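GCN5-related N-acetyltransferase (Kribbella flavida, PDB 4MY0) binds acetyl-CoA and probably transfers its acetyl group to amine substrates, possibly aminoglycosides. Local coordinates at residues 62-67 against 97-102; 106-111 against 132-137; 16-21 against 43-48. One frame throughout, in Å; residues are numbered along the deposited sequence. Where two conformers were deposited one is given.

Interaction 1 of 3, residues 62-67 against 97-102. With AC8 ([(2R,3R,4R,5R)-5-(6-amino-9H-purin-9-yl)-3,4-bis(phosphonooxy)tetrahydrofuran-2-yl]methyl (3R)-3-hydroxy-2,2-dimethyl-4-oxo-4-({3-oxo-3-[(2-sulfanylethyl)amino]propyl}amino)butyl dihydrogen diphosphate), chain L.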
loop_
_atom_site.group_PDB
_atom_site.type_symbol
_atom_site.label_atom_id
_atom_site.label_comp_id
_atom_site.label_asym_id
_atom_site.label_seq_id
_atom_site.Cartn_x
_atom_site.Cartn_y
_atom_site.Cartn_z
ATOM N N VAL C 62 21.214 -37.021 2.568
ATOM C CA VAL C 62 21.573 -35.884 1.712
ATOM C C VAL C 62 21.482 -34.605 2.536
ATOM O O VAL C 62 20.477 -34.330 3.165
ATOM C CB VAL C 62 20.677 -35.778 0.459
ATOM C CG1 VAL C 62 20.936 -34.456 -0.269
ATOM C CG2 VAL C 62 20.910 -36.963 -0.487
ATOM N N VAL C 63 22.544 -33.819 2.532
ATOM C CA VAL C 63 22.634 -32.655 3.413
ATOM C C VAL C 63 22.790 -31.357 2.583
ATOM O O VAL C 63 22.542 -30.238 3.064
ATOM C CB VAL C 63 23.798 -32.935 4.402
ATOM C CG1 VAL C 63 24.580 -31.712 4.754
ATOM C CG2 VAL C 63 23.274 -33.687 5.635
ATOM N N ALA C 64 23.167 -31.514 1.315
ATOM C CA ALA C 64 23.362 -30.362 0.421
ATOM C C ALA C 64 23.318 -30.796 -1.042
ATOM O O ALA C 64 23.578 -31.964 -1.365
ATOM C CB ALA C 64 24.688 -29.651 0.731
ATOM N N ALA C 65 22.981 -29.876 -1.937
ATOM C CA ALA C 65 22.893 -30.239 -3.357
ATOM C C ALA C 65 23.009 -29.015 -4.254
ATOM O O ALA C 65 22.685 -27.909 -3.840
ATOM C CB ALA C 65 21.577 -30.997 -3.644
ATOM N N ALA C 66 23.479 -29.225 -5.479
ATOM C CA ALA C 66 23.598 -28.156 -6.466
ATOM C C ALA C 66 23.619 -28.797 -7.829
ATOM O O ALA C 66 24.068 -29.946 -7.978
ATOM C CB ALA C 66 24.871 -27.356 -6.255
ATOM N N ARG C 67 23.126 -28.087 -8.834
ATOM C CA ARG C 67 23.172 -28.628 -10.187
ATOM C C ARG C 67 23.831 -27.670 -11.175
ATOM O O ARG C 67 23.974 -26.469 -10.912
ATOM C CB ARG C 67 21.781 -29.077 -10.662
ATOM C CG ARG C 67 20.760 -27.974 -10.765
ATOM C CD ARG C 67 19.328 -28.524 -10.758
ATOM N NE ARG C 67 18.452 -27.645 -9.988
ATOM C CZ ARG C 67 17.690 -26.688 -10.513
ATOM N NH1 ARG C 67 16.944 -25.941 -9.715
ATOM N NH2 ARG C 67 17.668 -26.475 -11.828
ATOM N N ARG C 97 29.051 -24.315 8.363
ATOM C CA ARG C 97 29.993 -25.344 8.803
ATOM C C ARG C 97 30.938 -25.781 7.682
ATOM O O ARG C 97 31.646 -26.786 7.825
ATOM C CB ARG C 97 29.210 -26.563 9.295
ATOM C CG ARG C 97 28.286 -26.221 10.451
ATOM C CD ARG C 97 27.358 -27.352 10.841
ATOM N NE ARG C 97 26.207 -26.797 11.547
ATOM C CZ ARG C 97 26.180 -26.507 12.848
ATOM N NH1 ARG C 97 25.086 -25.982 13.390
ATOM N NH2 ARG C 97 27.238 -26.737 13.608
ATOM N N GLY C 98 30.949 -25.047 6.567
ATOM C CA GLY C 98 31.820 -25.408 5.445
ATOM C C GLY C 98 31.223 -26.380 4.428
ATOM O O GLY C 98 31.884 -26.729 3.448
ATOM N N VAL C 99 29.979 -26.813 4.633
ATOM C CA VAL C 99 29.346 -27.751 3.702
ATOM C C VAL C 99 29.085 -27.161 2.292
ATOM O O VAL C 99 29.435 -27.773 1.270
ATOM C CB VAL C 99 28.071 -28.364 4.311
ATOM C CG1 VAL C 99 27.338 -29.259 3.290
ATOM C CG2 VAL C 99 28.433 -29.154 5.578
ATOM N N GLY C 100 28.488 -25.981 2.237
ATOM C CA GLY C 100 28.267 -25.308 0.962
ATOM C C GLY C 100 29.546 -25.084 0.166
ATOM O O GLY C 100 29.546 -25.182 -1.062
ATOM N N SER C 101 30.639 -24.787 0.864
ATOM C CA SER C 101 31.938 -24.581 0.226
ATOM C C SER C 101 32.506 -25.889 -0.310
ATOM O O SER C 101 33.137 -25.922 -1.372
ATOM C CB SER C 101 32.928 -23.966 1.228
ATOM O OG SER C 101 32.549 -22.642 1.559
ATOM N N LEU C 102 32.290 -26.967 0.433
ATOM C CA LEU C 102 32.760 -28.285 0.007
ATOM C C LEU C 102 31.977 -28.690 -1.253
ATOM O O LEU C 102 32.547 -29.189 -2.225
ATOM C CB LEU C 102 32.577 -29.286 1.158
ATOM C CG LEU C 102 33.037 -30.754 1.177
ATOM C CD1 LEU C 102 31.998 -31.624 0.583
ATOM C CD2 LEU C 102 34.398 -31.003 0.487
HETATM N N1A AC8 L . 24.988 -14.545 5.164
HETATM O O1A AC8 L . 30.555 -23.092 3.341
HETATM P P1A AC8 L . 29.759 -22.278 4.350
HETATM C C1B AC8 L . 29.249 -17.338 4.653
HETATM S S1P AC8 L . 22.510 -19.105 -4.185
HETATM C C2A AC8 L . 26.271 -14.142 5.229
HETATM O O2A AC8 L . 29.638 -22.821 5.746
HETATM P P2A AC8 L . 26.974 -22.830 3.868
HETATM C C2B AC8 L . 29.954 -18.030 5.798
HETATM O O2B AC8 L . 30.073 -17.137 6.913
HETATM O O2C AC8 L . 31.131 -18.733 8.534
HETATM C C2P AC8 L . 22.380 -19.769 -2.488
HETATM N N3A AC8 L . 27.269 -15.025 5.076
HETATM O O3A AC8 L . 28.339 -22.001 3.668
HETATM C C3B AC8 L . 31.307 -18.368 5.163
HETATM O O3B AC8 L . 32.118 -17.188 5.142
HETATM P P3B AC8 L . 33.323 -16.852 6.179
HETATM O O3C AC8 L . 28.660 -18.272 8.604
HETATM C C3P AC8 L . 21.002 -20.392 -2.511
HETATM C C4A AC8 L . 26.986 -16.336 4.848
HETATM O O4A AC8 L . 27.299 -24.303 3.989
HETATM C C4B AC8 L . 30.989 -18.628 3.703
HETATM O O4B AC8 L . 29.722 -18.002 3.472
HETATM O O4C AC8 L . 30.278 -16.463 9.295
HETATM P P4C AC8 L . 30.040 -17.690 8.447
HETATM N N4P AC8 L . 20.520 -21.009 -1.278
HETATM C C5A AC8 L . 25.671 -16.768 4.768
HETATM O O5A AC8 L . 26.162 -22.137 4.924
HETATM C C5B AC8 L . 30.891 -20.113 3.368
HETATM O O5B AC8 L . 30.314 -20.779 4.486
HETATM C C5P AC8 L . 20.128 -20.431 -0.148
HETATM O O5P AC8 L . 20.211 -19.218 0.010
HETATM C C6A AC8 L . 24.653 -15.834 4.931
HETATM N N6A AC8 L . 23.349 -16.209 4.868
HETATM O O6A AC8 L . 26.260 -22.558 2.457
HETATM C C6P AC8 L . 19.567 -21.361 0.903
HETATM N N7A AC8 L . 25.683 -18.104 4.546
HETATM O O7A AC8 L . 32.790 -17.060 7.577
HETATM C C7P AC8 L . 19.839 -20.966 2.362
HETATM C C8A AC8 L . 26.984 -18.488 4.478
HETATM O O8A AC8 L . 34.430 -17.810 5.789
HETATM N N8P AC8 L . 21.282 -21.086 2.587
HETATM N N9A AC8 L . 27.767 -17.407 4.677
HETATM O O9A AC8 L . 33.617 -15.398 5.879
HETATM C C9P AC8 L . 22.063 -22.142 2.371
HETATM O O9P AC8 L . 21.592 -23.186 1.951
HETATM C CAP AC8 L . 23.549 -22.043 2.672
HETATM O OAP AC8 L . 23.753 -21.308 3.880
HETATM C CBP AC8 L . 24.370 -21.362 1.569
HETATM C CCP AC8 L . 25.823 -21.255 2.058
HETATM C CDP AC8 L . 24.335 -22.194 0.291
HETATM C CEP AC8 L . 23.855 -19.962 1.273
#
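The pyrophosphate-binding loop of the GNAT fold, here running into helix 99-113, is packed by Val99 against a classic beta bulge in strand 61-75, where Val63 and Ala64 both face Val56. CG1 of Val99 does all the touching: it lies 3.7 Å from Ala64 CB and 4.0 Å from Val63 CG1. The torsion of Val99 sets this up, with CG1 anti to the backbone N (chi1 175°), and the side chains of Val63 and Val99 cross at about a right angle. Val90, an acetyl-CoA-binding residue of strand 78-90, touches both Ala64 and Val99, so the apolar contact is continuous with the cofactor site.

While the side chain of Val99 faces the strand, the backbone around it serves the AC8 pyrophosphate. The N-H of Gly98, the N-cap residue, is given to AC8 O2A, with N at 2.7 Å, and Gly100 N reaches AC8 O4A at 2.7 Å with an N-H...O angle of 153°. The two phosphates thus meet the start of a helix, whose dipole would be expected to favour their negative charge. Gly96 N and, from the second subunit, Arg156 NH1 add further bonds to the ligand. One phosphate oxygen is gripped twice by a single residue: AC8 O1A accepts from Ser101 N at 3.0 Å and from Ser101 OG at 2.7 Å.

Interaction 2 of 3, residues 106-111 against 132-137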
loop_
_atom_site.group_PDB
_atom_site.type_symbol
_atom_site.label_atom_id
_atom_site.label_comp_id
_atom_site.label_asym_id
_atom_site.label_seq_id
_atom_site.Cartn_x
_atom_site.Cartn_y
_atom_site.Cartn_z
ATOM N N GLY C 106 33.378 -29.012 -5.290
ATOM C CA GLY C 106 33.072 -30.180 -6.102
ATOM C C GLY C 106 32.388 -29.757 -7.393
ATOM O O GLY C 106 32.643 -30.326 -8.456
ATOM N N VAL C 107 31.528 -28.747 -7.300
ATOM C CA VAL C 107 30.846 -28.211 -8.474
ATOM C C VAL C 107 31.820 -27.593 -9.488
ATOM O O VAL C 107 31.730 -27.854 -10.699
ATOM C CB VAL C 107 29.751 -27.194 -8.082
ATOM C CG1 VAL C 107 29.327 -26.372 -9.284
ATOM C CG2 VAL C 107 28.549 -27.901 -7.480
ATOM N N LEU C 108 32.759 -26.790 -9.000
ATOM C CA LEU C 108 33.759 -26.192 -9.882
ATOM C C LEU C 108 34.617 -27.264 -10.527
ATOM O O LEU C 108 34.956 -27.180 -11.709
ATOM C CB LEU C 108 34.653 -25.233 -9.111
ATOM C CG LEU C 108 34.009 -23.934 -8.626
ATOM C CD1 LEU C 108 35.069 -23.032 -8.018
ATOM C CD2 LEU C 108 33.280 -23.217 -9.744
ATOM N N GLU C 109 34.978 -28.276 -9.756
ATOM C CA GLU C 109 35.791 -29.352 -10.308
ATOM C C GLU C 109 35.038 -30.118 -11.405
ATOM O O GLU C 109 35.594 -30.390 -12.476
ATOM C CB GLU C 109 36.267 -30.294 -9.198
ATOM C CG GLU C 109 37.438 -31.159 -9.634
ATOM C CD GLU C 109 38.547 -30.338 -10.290
ATOM O OE1 GLU C 109 38.916 -29.270 -9.744
ATOM O OE2 GLU C 109 39.045 -30.752 -11.363
ATOM N N ARG C 110 33.769 -30.440 -11.159
ATOM C CA ARG C 110 32.968 -31.140 -12.174
ATOM C C ARG C 110 32.848 -30.272 -13.433
ATOM O O ARG C 110 33.019 -30.753 -14.555
ATOM C CB ARG C 110 31.579 -31.498 -11.622
ATOM C CG ARG C 110 30.643 -32.188 -12.630
ATOM C CD ARG C 110 31.247 -33.494 -13.184
ATOM N NE ARG C 110 31.689 -34.393 -12.119
ATOM C CZ ARG C 110 30.883 -35.200 -11.433
ATOM N NH1 ARG C 110 29.579 -35.233 -11.698
ATOM N NH2 ARG C 110 31.374 -35.976 -10.476
ATOM N N SER C 111 32.579 -28.982 -13.243
ATOM C CA SER C 111 32.505 -28.061 -14.385
ATOM C C SER C 111 33.797 -28.028 -15.223
ATOM O O SER C 111 33.735 -28.052 -16.452
ATOM C CB SER C 111 32.125 -26.661 -13.928
ATOM O OG SER C 111 30.859 -26.661 -13.268
ATOM N N LEU C 132 34.816 -18.195 -3.118
ATOM C CA LEU C 132 35.164 -19.208 -4.126
ATOM C C LEU C 132 35.670 -18.611 -5.434
ATOM O O LEU C 132 36.034 -19.350 -6.358
ATOM C CB LEU C 132 33.953 -20.095 -4.428
ATOM C CG LEU C 132 33.598 -21.040 -3.289
ATOM C CD1 LEU C 132 32.133 -21.341 -3.351
ATOM C CD2 LEU C 132 34.413 -22.315 -3.387
ATOM N N GLY C 133 35.670 -17.282 -5.539
ATOM C CA GLY C 133 36.257 -16.648 -6.699
ATOM C C GLY C 133 35.303 -16.001 -7.692
ATOM O O GLY C 133 35.758 -15.450 -8.690
ATOM N N TYR C 134 33.995 -16.044 -7.432
ATOM C CA TYR C 134 33.039 -15.414 -8.332
ATOM C C TYR C 134 32.984 -13.904 -8.090
ATOM O O TYR C 134 33.228 -13.440 -6.971
ATOM C CB TYR C 134 31.634 -15.978 -8.104
ATOM C CG TYR C 134 31.402 -17.383 -8.637
ATOM C CD1 TYR C 134 30.710 -17.585 -9.833
ATOM C CD2 TYR C 134 31.836 -18.507 -7.929
ATOM C CE1 TYR C 134 30.470 -18.874 -10.319
ATOM C CE2 TYR C 134 31.595 -19.794 -8.404
ATOM C CZ TYR C 134 30.913 -19.973 -9.602
ATOM O OH TYR C 134 30.677 -21.255 -10.091
ATOM N N GLU C 135 32.646 -13.139 -9.125
ATOM C CA GLU C 135 32.359 -11.716 -8.932
ATOM C C GLU C 135 31.239 -11.306 -9.875
ATOM O O GLU C 135 31.024 -11.968 -10.896
ATOM C CB GLU C 135 33.612 -10.851 -9.164
ATOM C CG GLU C 135 33.480 -9.390 -8.653
ATOM C CD GLU C 135 32.783 -9.308 -7.287
ATOM O OE1 GLU C 135 31.554 -9.035 -7.259
ATOM O OE2 GLU C 135 33.452 -9.540 -6.247
ATOM N N PHE C 136 30.517 -10.232 -9.532
ATOM C CA PHE C 136 29.485 -9.701 -10.427
ATOM C C PHE C 136 30.046 -9.420 -11.812
ATOM O O PHE C 136 31.133 -8.837 -11.948
ATOM C CB PHE C 136 28.810 -8.458 -9.840
ATOM C CG PHE C 136 27.876 -8.773 -8.699
ATOM C CD1 PHE C 136 26.878 -9.741 -8.843
ATOM C CD2 PHE C 136 28.026 -8.154 -7.473
ATOM C CE1 PHE C 136 26.013 -10.056 -7.785
ATOM C CE2 PHE C 136 27.167 -8.455 -6.409
ATOM C CZ PHE C 136 26.153 -9.404 -6.572
ATOM N N GLY C 137 29.309 -9.863 -12.830
ATOM C CA GLY C 137 29.782 -9.791 -14.200
ATOM C C GLY C 137 28.810 -9.092 -15.133
ATOM O O GLY C 137 29.190 -8.687 -16.233
#
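The nearest CA atoms across the contact, those of Leu108 and Leu132, are 9.2 Å apart, where helix 99-113 passes the turn leading into strand 135-146; that turn leaves helix 126-131 through a Schellman motif at Gly133, whose phi is positive (109°). At such a separation the side chains must bridge the gap, and Leu108 takes part in each contact. Its CD2 methyl lies 3.3 Å from Tyr134 OH and 4.0 Å from Tyr134 CZ, meeting the phenol end of the ring obliquely as the two side chains run past each other in opposite directions. The other branch, CD1, comes to 4.2 Å from Leu132 O. Tyr134 has CG anti to its carbonyl carbon (chi1 -74°), and the length of the ring carries the hydroxyl to the helix although its CB does not point there.

One turn along the helix, Ser111 OG bonds back to Val107 O at 3.0 Å, from the opposite face of that carbonyl to Ser111 N.

No hydrogen bond crosses the interface: Leu108 methyls meet the ring end and two oxygens whose bonds go to other partners, Tyr134 OH to Ser119 OG and Leu132 O to Arg283 NE. The phenol can therefore present a hydroxyl to a leucine methyl while keeping a polar partner within the buried interior.

Interaction 3 of 3, residues 16-21 against 43-48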
loop_
_atom_site.group_PDB
_atom_site.type_symbol
_atom_site.label_atom_id
_atom_site.label_comp_id
_atom_site.label_asym_id
_atom_site.label_seq_id
_atom_site.Cartn_x
_atom_site.Cartn_y
_atom_site.Cartn_z
ATOM N N THR C 16 17.253 -41.844 -7.005
ATOM C CA THR C 16 16.548 -42.216 -5.779
ATOM C C THR C 16 16.784 -41.221 -4.632
ATOM O O THR C 16 16.081 -41.257 -3.626
ATOM C CB THR C 16 16.937 -43.635 -5.308
ATOM O OG1 THR C 16 18.343 -43.678 -5.033
ATOM C CG2 THR C 16 16.602 -44.672 -6.374
ATOM N N GLN C 17 17.775 -40.346 -4.776
ATOM C CA GLN C 17 18.049 -39.330 -3.759
ATOM C C GLN C 17 17.301 -38.017 -4.019
ATOM O O GLN C 17 17.451 -37.064 -3.254
ATOM C CB GLN C 17 19.553 -39.031 -3.670
ATOM C CG GLN C 17 20.406 -40.173 -3.090
ATOM C CD GLN C 17 21.897 -39.860 -3.133
ATOM O OE1 GLN C 17 22.429 -39.436 -4.164
ATOM N NE2 GLN C 17 22.577 -40.067 -2.011
ATOM N N LEU C 18 16.512 -37.958 -5.091
ATOM C CA LEU C 18 15.853 -36.709 -5.471
ATOM C C LEU C 18 14.808 -36.269 -4.432
ATOM O O LEU C 18 14.687 -35.072 -4.125
ATOM C CB LEU C 18 15.250 -36.805 -6.879
ATOM C CG LEU C 18 16.275 -36.822 -8.020
ATOM C CD1 LEU C 18 15.593 -36.883 -9.380
ATOM C CD2 LEU C 18 17.214 -35.621 -7.929
ATOM N N ASP C 19 14.076 -37.233 -3.875
ATOM C CA ASP C 19 13.124 -36.938 -2.804
ATOM C C ASP C 19 13.829 -36.265 -1.623
ATOM O O ASP C 19 13.305 -35.314 -1.028
ATOM C CB ASP C 19 12.418 -38.214 -2.346
ATOM C CG ASP C 19 11.452 -38.745 -3.381
ATOM O OD1 ASP C 19 10.830 -37.921 -4.082
ATOM O OD2 ASP C 19 11.311 -39.984 -3.492
ATOM N N ASP C 20 15.026 -36.748 -1.306
ATOM C CA ASP C 20 15.839 -36.146 -0.246
ATOM C C ASP C 20 16.325 -34.739 -0.613
ATOM O O ASP C 20 16.316 -33.831 0.233
ATOM C CB ASP C 20 17.020 -37.052 0.109
ATOM C CG ASP C 20 16.572 -38.399 0.655
ATOM O OD1 ASP C 20 16.308 -38.480 1.876
ATOM O OD2 ASP C 20 16.477 -39.372 -0.134
ATOM N N VAL C 21 16.750 -34.550 -1.861
ATOM C CA VAL C 21 17.144 -33.210 -2.302
ATOM C C VAL C 21 15.954 -32.262 -2.175
ATOM O O VAL C 21 16.107 -31.125 -1.731
ATOM C CB VAL C 21 17.673 -33.215 -3.742
ATOM C CG1 VAL C 21 17.886 -31.781 -4.233
ATOM C CG2 VAL C 21 18.979 -34.016 -3.820
ATOM N N ASP C 43 12.895 -32.707 -14.718
ATOM C CA ASP C 43 14.053 -31.884 -15.054
ATOM C C ASP C 43 15.323 -32.371 -14.347
ATOM O O ASP C 43 16.408 -32.383 -14.933
ATOM C CB ASP C 43 13.792 -30.411 -14.715
ATOM C CG ASP C 43 13.170 -29.644 -15.874
ATOM O OD1 ASP C 43 13.940 -29.111 -16.709
ATOM O OD2 ASP C 43 11.920 -29.575 -15.950
ATOM N N ALA C 44 15.181 -32.785 -13.091
ATOM C CA ALA C 44 16.337 -33.202 -12.287
ATOM C C ALA C 44 17.019 -34.461 -12.856
ATOM O O ALA C 44 18.243 -34.579 -12.828
ATOM C CB ALA C 44 15.917 -33.420 -10.834
ATOM N N VAL C 45 16.218 -35.392 -13.367
ATOM C CA VAL C 45 16.734 -36.652 -13.920
ATOM C C VAL C 45 17.765 -36.423 -15.039
ATOM O O VAL C 45 18.820 -37.070 -15.058
ATOM C CB VAL C 45 15.586 -37.574 -14.389
ATOM C CG1 VAL C 45 16.108 -38.724 -15.243
ATOM C CG2 VAL C 45 14.823 -38.117 -13.185
ATOM N N GLU C 46 17.455 -35.491 -15.943
ATOM C CA GLU C 46 18.372 -35.058 -16.996
ATOM C C GLU C 46 19.737 -34.701 -16.397
ATOM O O GLU C 46 20.773 -35.187 -16.856
ATOM C CB GLU C 46 17.762 -33.865 -17.756
ATOM C CG GLU C 46 18.762 -32.904 -18.429
ATOM C CD GLU C 46 18.438 -31.409 -18.197
ATOM O OE1 GLU C 46 19.308 -30.551 -18.503
ATOM O OE2 GLU C 46 17.323 -31.096 -17.710
ATOM N N PHE C 47 19.730 -33.870 -15.356
ATOM C CA PHE C 47 20.961 -33.472 -14.683
ATOM C C PHE C 47 21.696 -34.674 -14.084
ATOM O O PHE C 47 22.925 -34.766 -14.174
ATOM C CB PHE C 47 20.653 -32.471 -13.570
ATOM C CG PHE C 47 20.288 -31.089 -14.064
ATOM C CD1 PHE C 47 21.268 -30.120 -14.248
ATOM C CD2 PHE C 47 18.962 -30.752 -14.313
ATOM C CE1 PHE C 47 20.930 -28.829 -14.691
ATOM C CE2 PHE C 47 18.619 -29.472 -14.757
ATOM C CZ PHE C 47 19.606 -28.508 -14.942
ATOM N N VAL C 48 20.941 -35.580 -13.465
ATOM C CA VAL C 48 21.510 -36.768 -12.825
ATOM C C VAL C 48 22.243 -37.632 -13.850
ATOM O O VAL C 48 23.369 -38.085 -13.621
ATOM C CB VAL C 48 20.409 -37.599 -12.113
ATOM C CG1 VAL C 48 20.811 -39.067 -11.964
ATOM C CG2 VAL C 48 20.069 -36.986 -10.755
#
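Apolar helix-helix packing joins the start of helix 18-26 to the C-terminal half of helix 34-49, two consecutive helices of the N-terminal GNAT domain, away from the acetyl-CoA site. Leu18 is the sole residue of 16-21 that reaches across, and it lies over Ala44, Val45 and Val48. Leu18 and Ala44 have the nearest CA atoms, 7.7 Å apart, a short separation that goes with the small side chain on the second helix.

The two methyls of Leu18 straddle Ala44 CB almost evenly, CD1 at 3.8 Å and CD2 at 3.9 Å. They then diverge: CD1 continues to Val45 CG2 at 4.1 Å, whereas CD2 turns to the next helical turn and lies 4.2 Å from Val48 CG2. This fork follows from an extended second torsion (chi2 -179°) on a CG set beside the backbone N (chi1 -71°). The side chains of Leu18 and Val45 cross at about a right angle. No hydrogen bond spans the two segments, so methyl contacts alone join them here; a salt bridge from Asp19 OD1 to Arg37 NH1 links the same helices earlier on the second one.

Both helices pack on the strands: Phe53 of strand 53-58 touches Leu18, Ala44 and Phe47, while Val21 rests on Ala65 and Phe47 on Arg67 of strand 61-75.

In the fold
From the N terminus, interaction 3 closes first, folding helix 34-49 back on helix 18-26. Interaction 1 follows, closing a loop made largely of strands 61-75 and 78-90, and interaction 2 then returns the chain past strand 118-121 and helix 126-131 to helix 99-113. The three loops run in series, none nested or crossed. Interactions 1 and 2 share helix 99-113 and meet where Ala66 CB lies 3.9 Å from Val107 CG2. Strand 61-75 also joins interactions 1 and 3, where Val62 CB lies 3.9 Å from Asp20 CB. Interactions 2 and 3 do not touch; their centres are about 22 Å apart.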